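Local coordinates for protein antitoxin epsilon (Streptococcus pyogenes, PDB 1GVN) that neutralizes the cognate zeta toxin as the antitoxin half of a plasmid-borne type II toxin-antitoxin system that kills plasmid-free cells, at residues Y5-E10 with Y61-L66; N15-S20 with Y72-N77; Y22-N27 with Y79-L84. One frame throughout, in Å; residues are numbered along the deposited sequence.

Interaction 1: Y5-E10 with Y61-L66; sequences YEKTFE and YSLEEL
E6 meets L63 where the first turn of helix 5-31 comes up against the start of helix 63-83 in this three-helix antitoxin chain. The two side chains cross at about a right angle, and the carboxylate end of E6 lies over a methyl group, with OE1 of E6 3.2 Å from CD2 of L63. CG is anti to the backbone N (chi1 180°) and the chain is extended beyond it; although CB of E6 does not point at the second helix, the end of the side chain reaches the leucine. K7 follows, at the point where the backbones come close, its CA 5.7 Å from that of L63. Only its aliphatic part takes part: CG of K7 lies 4.1 Å from CB of L63, while CB of K7 touches CD1 of L66 at 3.8 Å. That same methyl of L66 also sits against the K7 backbone carbonyl. One turn on, E10 points toward the second helix and runs past L66 in the opposite direction, CG of E10 resting 3.8 Å from CB of L66. At the start of helix 63-83, S62 and E65 form a capping box: E65 N donates to S62 OG (3.2 Å), and S62 N returns a bond to the anti lone pair of E65 OE1 (2.9 Å, 167°). No hydrogen bond joins the two segments; leucine methyls meet the methylenes of K7 and E10 and the carboxylate end of E6, and the polar end of E10 is used on H70, which hydrogen-bonds OE2, instead of across the contact.

Interaction 2: N15-S20 with Y72-N77; sequences NELSAS and YWRSMN
Segments 15-20 and 72-77 run side by side in nearly the same direction, their short axes 9.4 Å apart at closest approach and inclined by 26°, with S18 and W73 in register. The small residue and the large one fit together: CB of S18 stands over the six-membered ring of W73, 3.4 Å from its centroid and 12° off the ring normal, a CH-pi contact made squarely on the face. S18 OG sits close to both backbone neighbours of its CA (chi1 62°) and hydrogen-bonds back to I14 O within its own helix, leaving the methylene to meet the indole. Over the opposite face lies CD2 of Y72, offset toward the indole's rim, so the tryptophan is held between a serine and a tyrosine; I14 and V21 of helix 5-31 and A53 of helix 42-54 also touch it. L17 and W73 run antiparallel alongside one another, CD2 of L17 lying 3.7 Å from CB of W73. That methyl also reaches the root of R74, 4.1 Å from its CG, before the arginine leads away to salt bridges with E71 and with an acidic side chain of the toxin chain. The other L17 methyl, CD1, approaches CG of N77 at 4.2 Å. At the margin a water joins the helices, 2.7 Å from S20 OG and donating to N77 OD1 at 3.0 Å; N77 OD1 also accepts from R24 NH1. The apolar middle thus holds the pair together by close packing and a CH-pi contact, while direct polar bonding between the segments is absent and a water bridges them at the edge that faces the toxin.

Interaction 3: Y22-N27 with Y79-L84; sequences YNRVLN and YSKQVL
R24 leaves helix 5-31 with CG anti to the backbone N and then bends at chi3 (-57°), which carries its guanidinium across to helix 63-83, where S80 keeps its OG folded back over the preceding turn. The setting is the three-helix bundle of the antitoxin; the short segments 22-27 and 79-83 are inclined by 18°, with axes 10.2 Å apart at closest approach. NH1 of R24 donates to OG of S80 at 2.9 Å, a bent bond (144°) whose acceptor lies close to the guanidinium plane. N77 is the second acceptor of this nitrogen, which thus has two oxygens on helix 63-83. K81 approaches from another direction: its extended chain crosses the arginine obliquely and lays CE over one face of the guanidinium, toward the rim, 3.7 Å from NH2 of R24. The two positive ends come near each other, NZ of K81 lying 4.6 Å from NH2 of R24, and any repulsion between them may be eased by the salt bridge from NZ to an acidic side chain of the toxin chain. V25 packs CG2 against CB of S80 at 4.0 Å and also touches L47 and L50 of helix 42-54. L84, where the second helix leaves helical geometry, turns its side chain back toward the first and also touches Y28. Its CD1 methyl packs against the aliphatic part of the arginine, with CD1 of L84 3.5 Å from CG of R24 and 3.8 Å from CD of R24.

From the N terminus, helix 5-31 supplies the first segment of all three interactions in order, and helix 63-83, with the turn before it, supplies the second in the same order. Each contact therefore closes a loop of about fifty residues that contains helix 42-54, and because the segments alternate along the chain the loops cross instead of nesting. The pairing runs in parallel along the two helices: interaction 1 and interaction 3 lie on opposite sides of the chain's centre, their centres 25 Å apart, with interaction 2 between them. Interactions 2 and 3 touch directly, meeting at the arginine R24, whereas interaction 1 stays about 5 Å from interaction 2 at nearest atoms.

Interaction 1: Y5-E10 with Y61-L66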
loop_
_atom_site.group_PDB
_atom_site.type_symbol
_atom_site.label_atom_id
_atom_site.label_comp_id
_atom_site.label_asym_id
_atom_site.label_seq_id
_atom_site.Cartn_x
_atom_site.Cartn_y
_atom_site.Cartn_z
ATOM N N TYR A 5 7.673 -4.468 -26.328
ATOM C CA TYR A 5 6.302 -4.949 -26.250
ATOM C C TYR A 5 6.059 -5.560 -24.879
ATOM O O TYR A 5 4.973 -5.446 -24.315
ATOM C CB TYR A 5 6.026 -5.998 -27.325
ATOM C CG TYR A 5 4.623 -6.552 -27.258
ATOM C CD1 TYR A 5 3.515 -5.717 -27.414
ATOM C CD2 TYR A 5 4.397 -7.904 -27.014
ATOM C CE1 TYR A 5 2.220 -6.216 -27.326
ATOM C CE2 TYR A 5 3.104 -8.413 -26.922
ATOM C CZ TYR A 5 2.022 -7.565 -27.078
ATOM O OH TYR A 5 0.743 -8.063 -26.974
ATOM N N GLU A 6 7.081 -6.214 -24.347
ATOM C CA GLU A 6 6.974 -6.844 -23.043
ATOM C C GLU A 6 6.627 -5.829 -21.957
ATOM O O GLU A 6 5.739 -6.068 -21.135
ATOM C CB GLU A 6 8.286 -7.545 -22.707
ATOM C CG GLU A 6 8.302 -8.235 -21.364
ATOM C CD GLU A 6 9.460 -9.200 -21.241
ATOM O OE1 GLU A 6 10.610 -8.789 -21.517
ATOM O OE2 GLU A 6 9.217 -10.367 -20.869
ATOM N N LYS A 7 7.324 -4.695 -21.955
ATOM C CA LYS A 7 7.076 -3.656 -20.961
ATOM C C LYS A 7 5.739 -2.978 -21.224
ATOM O O LYS A 7 4.999 -2.659 -20.295
ATOM C CB LYS A 7 8.194 -2.610 -20.978
ATOM C CG LYS A 7 9.526 -3.089 -20.414
ATOM C CD LYS A 7 10.515 -1.929 -20.317
ATOM C CE LYS A 7 10.815 -1.337 -21.688
ATOM N NZ LYS A 7 11.568 -0.056 -21.598
ATOM N N THR A 8 5.438 -2.759 -22.500
ATOM C CA THR A 8 4.189 -2.132 -22.903
ATOM C C THR A 8 3.005 -2.973 -22.441
ATOM O O THR A 8 2.012 -2.439 -21.950
ATOM C CB THR A 8 4.114 -1.973 -24.442
ATOM O OG1 THR A 8 5.109 -1.041 -24.873
ATOM C CG2 THR A 8 2.732 -1.478 -24.867
ATOM N N PHE A 9 3.111 -4.288 -22.605
ATOM C CA PHE A 9 2.037 -5.187 -22.203
ATOM C C PHE A 9 1.876 -5.155 -20.680
ATOM O O PHE A 9 0.757 -5.114 -20.159
ATOM C CB PHE A 9 2.333 -6.617 -22.676
ATOM C CG PHE A 9 1.231 -7.597 -22.375
ATOM C CD1 PHE A 9 1.165 -8.237 -21.142
ATOM C CD2 PHE A 9 0.249 -7.872 -23.324
ATOM C CE1 PHE A 9 0.137 -9.138 -20.856
ATOM C CE2 PHE A 9 -0.784 -8.772 -23.048
ATOM C CZ PHE A 9 -0.840 -9.403 -21.814
ATOM N N GLU A 10 3.000 -5.168 -19.973
ATOM C CA GLU A 10 2.975 -5.123 -18.515
ATOM C C GLU A 10 2.258 -3.846 -18.079
ATOM O O GLU A 10 1.429 -3.866 -17.173
ATOM C CB GLU A 10 4.401 -5.116 -17.961
ATOM C CG GLU A 10 4.497 -5.431 -16.472
ATOM C CD GLU A 10 4.152 -6.877 -16.159
ATOM O OE1 GLU A 10 4.081 -7.691 -17.106
ATOM O OE2 GLU A 10 3.964 -7.207 -14.969
ATOM N N TYR A 61 10.035 3.188 -15.948
ATOM C CA TYR A 61 10.419 1.999 -15.191
ATOM C C TYR A 61 10.983 0.840 -15.998
ATOM O O TYR A 61 10.612 0.624 -17.151
ATOM C CB TYR A 61 9.222 1.473 -14.390
ATOM C CG TYR A 61 8.871 2.268 -13.153
ATOM C CD1 TYR A 61 9.601 3.401 -12.789
ATOM C CD2 TYR A 61 7.819 1.871 -12.330
ATOM C CE1 TYR A 61 9.291 4.117 -11.634
ATOM C CE2 TYR A 61 7.503 2.578 -11.178
ATOM C CZ TYR A 61 8.242 3.699 -10.834
ATOM O OH TYR A 61 7.928 4.397 -9.688
ATOM N N SER A 62 11.878 0.089 -15.366
ATOM C CA SER A 62 12.473 -1.082 -15.988
ATOM C C SER A 62 11.410 -2.170 -15.909
ATOM O O SER A 62 10.402 -2.009 -15.217
ATOM C CB SER A 62 13.714 -1.527 -15.213
ATOM O OG SER A 62 13.370 -1.922 -13.891
ATOM N N LEU A 63 11.635 -3.276 -16.607
ATOM C CA LEU A 63 10.680 -4.371 -16.592
ATOM C C LEU A 63 10.526 -4.915 -15.176
ATOM O O LEU A 63 9.428 -5.271 -14.759
ATOM C CB LEU A 63 11.136 -5.487 -17.528
ATOM C CG LEU A 63 10.291 -6.763 -17.500
ATOM C CD1 LEU A 63 8.855 -6.444 -17.894
ATOM C CD2 LEU A 63 10.892 -7.792 -18.450
ATOM N N GLU A 64 11.633 -4.973 -14.440
ATOM C CA GLU A 64 11.609 -5.474 -13.071
ATOM C C GLU A 64 10.778 -4.553 -12.183
ATOM O O GLU A 64 10.018 -5.014 -11.335
ATOM C CB GLU A 64 13.031 -5.580 -12.512
ATOM C CG GLU A 64 13.896 -6.656 -13.172
ATOM C CD GLU A 64 14.168 -6.393 -14.648
ATOM O OE1 GLU A 64 14.691 -5.303 -14.980
ATOM O OE2 GLU A 64 13.864 -7.281 -15.476
ATOM N N GLU A 65 10.934 -3.249 -12.371
ATOM C CA GLU A 65 10.178 -2.296 -11.572
ATOM C C GLU A 65 8.693 -2.386 -11.915
ATOM O O GLU A 65 7.841 -2.208 -11.048
ATOM C CB GLU A 65 10.693 -0.874 -11.812
ATOM C CG GLU A 65 12.095 -0.634 -11.271
ATOM C CD GLU A 65 12.590 0.772 -11.549
ATOM O OE1 GLU A 65 12.525 1.203 -12.721
ATOM O OE2 GLU A 65 13.049 1.446 -10.602
ATOM N N LEU A 66 8.384 -2.673 -13.178
ATOM C CA LEU A 66 6.993 -2.791 -13.603
ATOM C C LEU A 66 6.341 -4.033 -13.000
ATOM O O LEU A 66 5.163 -4.013 -12.631
ATOM C CB LEU A 66 6.904 -2.851 -15.130
ATOM C CG LEU A 66 7.257 -1.558 -15.871
ATOM C CD1 LEU A 66 7.230 -1.804 -17.364
ATOM C CD2 LEU A 66 6.268 -0.454 -15.490
#

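Interaction 2: N15-S20 with Y72-N77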
loop_
_atom_site.group_PDB
_atom_site.type_symbol
_atom_site.label_atom_id
_atom_site.label_comp_id
_atom_site.label_asym_id
_atom_site.label_seq_id
_atom_site.Cartn_x
_atom_site.Cartn_y
_atom_site.Cartn_z
ATOM N N ASN A 15 -2.322 -0.762 -15.785
ATOM C CA ASN A 15 -3.330 0.283 -15.901
ATOM C C ASN A 15 -4.747 -0.252 -15.763
ATOM O O ASN A 15 -5.598 0.400 -15.167
ATOM C CB ASN A 15 -3.170 1.045 -17.220
ATOM C CG ASN A 15 -1.964 1.966 -17.208
ATOM O OD1 ASN A 15 -1.573 2.470 -16.155
ATOM N ND2 ASN A 15 -1.379 2.205 -18.377
ATOM N N GLU A 16 -5.007 -1.439 -16.297
ATOM C CA GLU A 16 -6.341 -2.009 -16.179
ATOM C C GLU A 16 -6.621 -2.439 -14.744
ATOM O O GLU A 16 -7.676 -2.130 -14.192
ATOM C CB GLU A 16 -6.510 -3.206 -17.115
ATOM C CG GLU A 16 -6.739 -2.823 -18.565
ATOM C CD GLU A 16 -7.206 -3.997 -19.413
ATOM O OE1 GLU A 16 -8.156 -4.691 -18.989
ATOM O OE2 GLU A 16 -6.629 -4.221 -20.501
ATOM N N LEU A 17 -5.673 -3.142 -14.135
ATOM C CA LEU A 17 -5.864 -3.606 -12.765
ATOM C C LEU A 17 -5.947 -2.458 -11.765
ATOM O O LEU A 17 -6.813 -2.455 -10.890
ATOM C CB LEU A 17 -4.738 -4.559 -12.359
ATOM C CG LEU A 17 -4.775 -5.084 -10.921
ATOM C CD1 LEU A 17 -6.084 -5.814 -10.659
ATOM C CD2 LEU A 17 -3.580 -6.021 -10.694
ATOM N N SER A 18 -5.059 -1.476 -11.896
ATOM C CA SER A 18 -5.062 -0.356 -10.960
ATOM C C SER A 18 -6.379 0.414 -11.002
ATOM O O SER A 18 -6.878 0.852 -9.964
ATOM C CB SER A 18 -3.886 0.590 -11.238
ATOM O OG SER A 18 -3.970 1.168 -12.523
ATOM N N ALA A 19 -6.947 0.572 -12.194
ATOM C CA ALA A 19 -8.215 1.287 -12.332
ATOM C C ALA A 19 -9.309 0.519 -11.592
ATOM O O ALA A 19 -10.192 1.109 -10.961
ATOM C CB ALA A 19 -8.581 1.437 -13.809
ATOM N N SER A 20 -9.242 -0.804 -11.670
ATOM C CA SER A 20 -10.213 -1.660 -11.006
ATOM C C SER A 20 -10.143 -1.489 -9.487
ATOM O O SER A 20 -11.165 -1.316 -8.817
ATOM C CB SER A 20 -9.944 -3.122 -11.373
ATOM O OG SER A 20 -10.809 -3.991 -10.673
ATOM N N TYR A 72 2.210 -4.896 -6.646
ATOM C CA TYR A 72 1.635 -3.908 -5.735
ATOM C C TYR A 72 0.122 -3.878 -5.920
ATOM O O TYR A 72 -0.645 -3.953 -4.957
ATOM C CB TYR A 72 2.188 -2.513 -6.038
ATOM C CG TYR A 72 1.469 -1.400 -5.301
ATOM C CD1 TYR A 72 1.839 -1.041 -4.008
ATOM C CD2 TYR A 72 0.393 -0.731 -5.889
ATOM C CE1 TYR A 72 1.154 -0.037 -3.311
ATOM C CE2 TYR A 72 -0.299 0.274 -5.201
ATOM C CZ TYR A 72 0.087 0.615 -3.916
ATOM O OH TYR A 72 -0.586 1.614 -3.240
ATOM N N TRP A 73 -0.304 -3.759 -7.171
ATOM C CA TRP A 73 -1.722 -3.698 -7.464
ATOM C C TRP A 73 -2.440 -5.002 -7.185
ATOM O O TRP A 73 -3.619 -4.994 -6.845
ATOM C CB TRP A 73 -1.940 -3.227 -8.902
ATOM C CG TRP A 73 -1.603 -1.780 -9.029
ATOM C CD1 TRP A 73 -0.491 -1.240 -9.607
ATOM C CD2 TRP A 73 -2.338 -0.688 -8.472
ATOM N NE1 TRP A 73 -0.486 0.127 -9.439
ATOM C CE2 TRP A 73 -1.609 0.490 -8.745
ATOM C CE3 TRP A 73 -3.543 -0.591 -7.763
ATOM C CZ2 TRP A 73 -2.046 1.754 -8.336
ATOM C CZ3 TRP A 73 -3.977 0.664 -7.357
ATOM C CH2 TRP A 73 -3.228 1.821 -7.645
ATOM N N ARG A 74 -1.737 -6.124 -7.313
ATOM C CA ARG A 74 -2.364 -7.401 -7.002
ATOM C C ARG A 74 -2.611 -7.412 -5.494
ATOM O O ARG A 74 -3.694 -7.781 -5.040
ATOM C CB ARG A 74 -1.462 -8.591 -7.355
ATOM C CG ARG A 74 -1.171 -8.791 -8.839
ATOM C CD ARG A 74 -0.608 -10.201 -9.073
ATOM N NE ARG A 74 -0.028 -10.371 -10.402
ATOM C CZ ARG A 74 1.250 -10.154 -10.693
ATOM N NH1 ARG A 74 2.090 -9.758 -9.744
ATOM N NH2 ARG A 74 1.689 -10.330 -11.933
ATOM N N SER A 75 -1.611 -7.002 -4.716
ATOM C CA SER A 75 -1.772 -7.005 -3.263
ATOM C C SER A 75 -2.848 -6.033 -2.798
ATOM O O SER A 75 -3.603 -6.345 -1.878
ATOM C CB SER A 75 -0.452 -6.695 -2.543
ATOM O OG SER A 75 -0.015 -5.372 -2.790
ATOM N N MET A 76 -2.918 -4.859 -3.415
ATOM C CA MET A 76 -3.939 -3.885 -3.028
ATOM C C MET A 76 -5.311 -4.365 -3.488
ATOM O O MET A 76 -6.336 -3.995 -2.909
ATOM C CB MET A 76 -3.626 -2.504 -3.615
ATOM C CG MET A 76 -2.492 -1.785 -2.886
ATOM S SD MET A 76 -2.875 -1.557 -1.119
ATOM C CE MET A 76 -1.902 -0.124 -0.725
ATOM N N ASN A 77 -5.334 -5.188 -4.534
ATOM C CA ASN A 77 -6.595 -5.729 -5.025
ATOM C C ASN A 77 -7.118 -6.625 -3.902
ATOM O O ASN A 77 -8.285 -6.546 -3.509
ATOM C CB ASN A 77 -6.370 -6.537 -6.310
ATOM C CG ASN A 77 -7.669 -7.037 -6.925
ATOM O OD1 ASN A 77 -8.673 -6.321 -6.953
ATOM N ND2 ASN A 77 -7.650 -8.265 -7.440
HETATM O O HOH W 1 -10.000 -6.307 -9.597
#

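Interaction 3: Y22-N27 with Y79-L84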
loop_
_atom_site.group_PDB
_atom_site.type_symbol
_atom_site.label_atom_id
_atom_site.label_comp_id
_atom_site.label_asym_id
_atom_site.label_seq_id
_atom_site.Cartn_x
_atom_site.Cartn_y
_atom_site.Cartn_z
ATOM N N TYR A 22 -8.527 1.012 -7.753
ATOM C CA TYR A 22 -8.769 2.395 -7.368
ATOM C C TYR A 22 -10.268 2.693 -7.391
ATOM O O TYR A 22 -10.813 3.270 -6.448
ATOM C CB TYR A 22 -8.058 3.349 -8.324
ATOM C CG TYR A 22 -8.205 4.791 -7.920
ATOM C CD1 TYR A 22 -7.380 5.350 -6.942
ATOM C CD2 TYR A 22 -9.195 5.593 -8.488
ATOM C CE1 TYR A 22 -7.540 6.684 -6.536
ATOM C CE2 TYR A 22 -9.364 6.918 -8.090
ATOM C CZ TYR A 22 -8.536 7.456 -7.117
ATOM O OH TYR A 22 -8.708 8.764 -6.732
ATOM N N ASN A 23 -10.929 2.296 -8.474
ATOM C CA ASN A 23 -12.361 2.539 -8.602
ATOM C C ASN A 23 -13.175 1.888 -7.495
ATOM O O ASN A 23 -14.136 2.474 -7.015
ATOM C CB ASN A 23 -12.869 2.089 -9.974
ATOM C CG ASN A 23 -12.449 3.040 -11.080
ATOM O OD1 ASN A 23 -12.280 4.233 -10.839
ATOM N ND2 ASN A 23 -12.289 2.522 -12.297
ATOM N N ARG A 24 -12.786 0.685 -7.083
ATOM C CA ARG A 24 -13.484 -0.004 -6.002
ATOM C C ARG A 24 -13.391 0.858 -4.749
ATOM O O ARG A 24 -14.386 1.105 -4.069
ATOM C CB ARG A 24 -12.837 -1.369 -5.731
ATOM C CG ARG A 24 -13.406 -2.115 -4.524
ATOM C CD ARG A 24 -12.653 -3.424 -4.286
ATOM N NE ARG A 24 -12.693 -4.275 -5.471
ATOM C CZ ARG A 24 -11.619 -4.797 -6.060
ATOM N NH1 ARG A 24 -10.405 -4.564 -5.577
ATOM N NH2 ARG A 24 -11.757 -5.537 -7.152
ATOM N N VAL A 25 -12.182 1.317 -4.446
ATOM C CA VAL A 25 -11.958 2.147 -3.273
ATOM C C VAL A 25 -12.674 3.491 -3.376
ATOM O O VAL A 25 -13.310 3.937 -2.415
ATOM C CB VAL A 25 -10.452 2.383 -3.046
ATOM C CG1 VAL A 25 -10.240 3.273 -1.825
ATOM C CG2 VAL A 25 -9.750 1.045 -2.845
ATOM N N LEU A 26 -12.568 4.142 -4.531
ATOM C CA LEU A 26 -13.234 5.427 -4.725
ATOM C C LEU A 26 -14.741 5.263 -4.531
ATOM O O LEU A 26 -15.370 6.043 -3.815
ATOM C CB LEU A 26 -12.967 5.975 -6.133
ATOM C CG LEU A 26 -13.682 7.303 -6.444
ATOM C CD1 LEU A 26 -13.183 8.415 -5.512
ATOM C CD2 LEU A 26 -13.434 7.681 -7.897
ATOM N N ASN A 27 -15.316 4.247 -5.171
ATOM C CA ASN A 27 -16.752 4.003 -5.050
ATOM C C ASN A 27 -17.196 3.856 -3.604
ATOM O O ASN A 27 -18.214 4.415 -3.196
ATOM C CB ASN A 27 -17.163 2.749 -5.828
ATOM C CG ASN A 27 -17.740 3.078 -7.188
ATOM O OD1 ASN A 27 -18.425 4.088 -7.352
ATOM N ND2 ASN A 27 -17.479 2.219 -8.171
ATOM N N TYR A 79 -6.072 -6.671 -0.620
ATOM C CA TYR A 79 -6.289 -5.892 0.594
ATOM C C TYR A 79 -7.567 -5.051 0.591
ATOM O O TYR A 79 -8.290 -5.017 1.587
ATOM C CB TYR A 79 -5.083 -4.984 0.856
ATOM C CG TYR A 79 -5.246 -4.116 2.083
ATOM C CD1 TYR A 79 -5.321 -4.678 3.358
ATOM C CD2 TYR A 79 -5.362 -2.731 1.965
ATOM C CE1 TYR A 79 -5.514 -3.876 4.486
ATOM C CE2 TYR A 79 -5.554 -1.926 3.076
ATOM C CZ TYR A 79 -5.632 -2.502 4.330
ATOM O OH TYR A 79 -5.880 -1.701 5.412
ATOM N N SER A 80 -7.848 -4.375 -0.521
ATOM C CA SER A 80 -9.042 -3.537 -0.603
ATOM C C SER A 80 -10.313 -4.354 -0.375
ATOM O O SER A 80 -11.237 -3.901 0.306
ATOM C CB SER A 80 -9.115 -2.823 -1.961
ATOM O OG SER A 80 -9.193 -3.742 -3.032
ATOM N N LYS A 81 -10.357 -5.559 -0.936
ATOM C CA LYS A 81 -11.524 -6.413 -0.777
ATOM C C LYS A 81 -11.792 -6.736 0.690
ATOM O O LYS A 81 -12.931 -7.004 1.069
ATOM C CB LYS A 81 -11.344 -7.711 -1.567
ATOM C CG LYS A 81 -11.260 -7.515 -3.066
ATOM C CD LYS A 81 -11.142 -8.851 -3.789
ATOM C CE LYS A 81 -11.049 -8.658 -5.292
ATOM N NZ LYS A 81 -10.884 -9.956 -5.999
ATOM N N GLN A 82 -10.747 -6.699 1.512
ATOM C CA GLN A 82 -10.885 -6.995 2.936
ATOM C C GLN A 82 -11.322 -5.786 3.766
ATOM O O GLN A 82 -12.261 -5.876 4.554
ATOM C CB GLN A 82 -9.561 -7.533 3.507
ATOM C CG GLN A 82 -9.678 -8.031 4.949
ATOM C CD GLN A 82 -8.352 -8.463 5.556
ATOM O OE1 GLN A 82 -7.522 -9.088 4.893
ATOM N NE2 GLN A 82 -8.158 -8.149 6.834
ATOM N N VAL A 83 -10.641 -4.659 3.596
ATOM C CA VAL A 83 -10.962 -3.461 4.366
ATOM C C VAL A 83 -12.309 -2.823 4.066
ATOM O O VAL A 83 -12.902 -2.187 4.939
ATOM C CB VAL A 83 -9.889 -2.382 4.196
ATOM C CG1 VAL A 83 -8.625 -2.817 4.879
ATOM C CG2 VAL A 83 -9.639 -2.121 2.722
ATOM N N LEU A 84 -12.787 -2.977 2.839
ATOM C CA LEU A 84 -14.070 -2.400 2.457
ATOM C C LEU A 84 -15.161 -3.288 3.037
ATOM O O LEU A 84 -15.912 -3.943 2.314
ATOM C CB LEU A 84 -14.157 -2.304 0.929
ATOM C CG LEU A 84 -12.989 -1.480 0.365
ATOM C CD1 LEU A 84 -13.098 -1.350 -1.146
ATOM C CD2 LEU A 84 -12.988 -0.104 1.013
#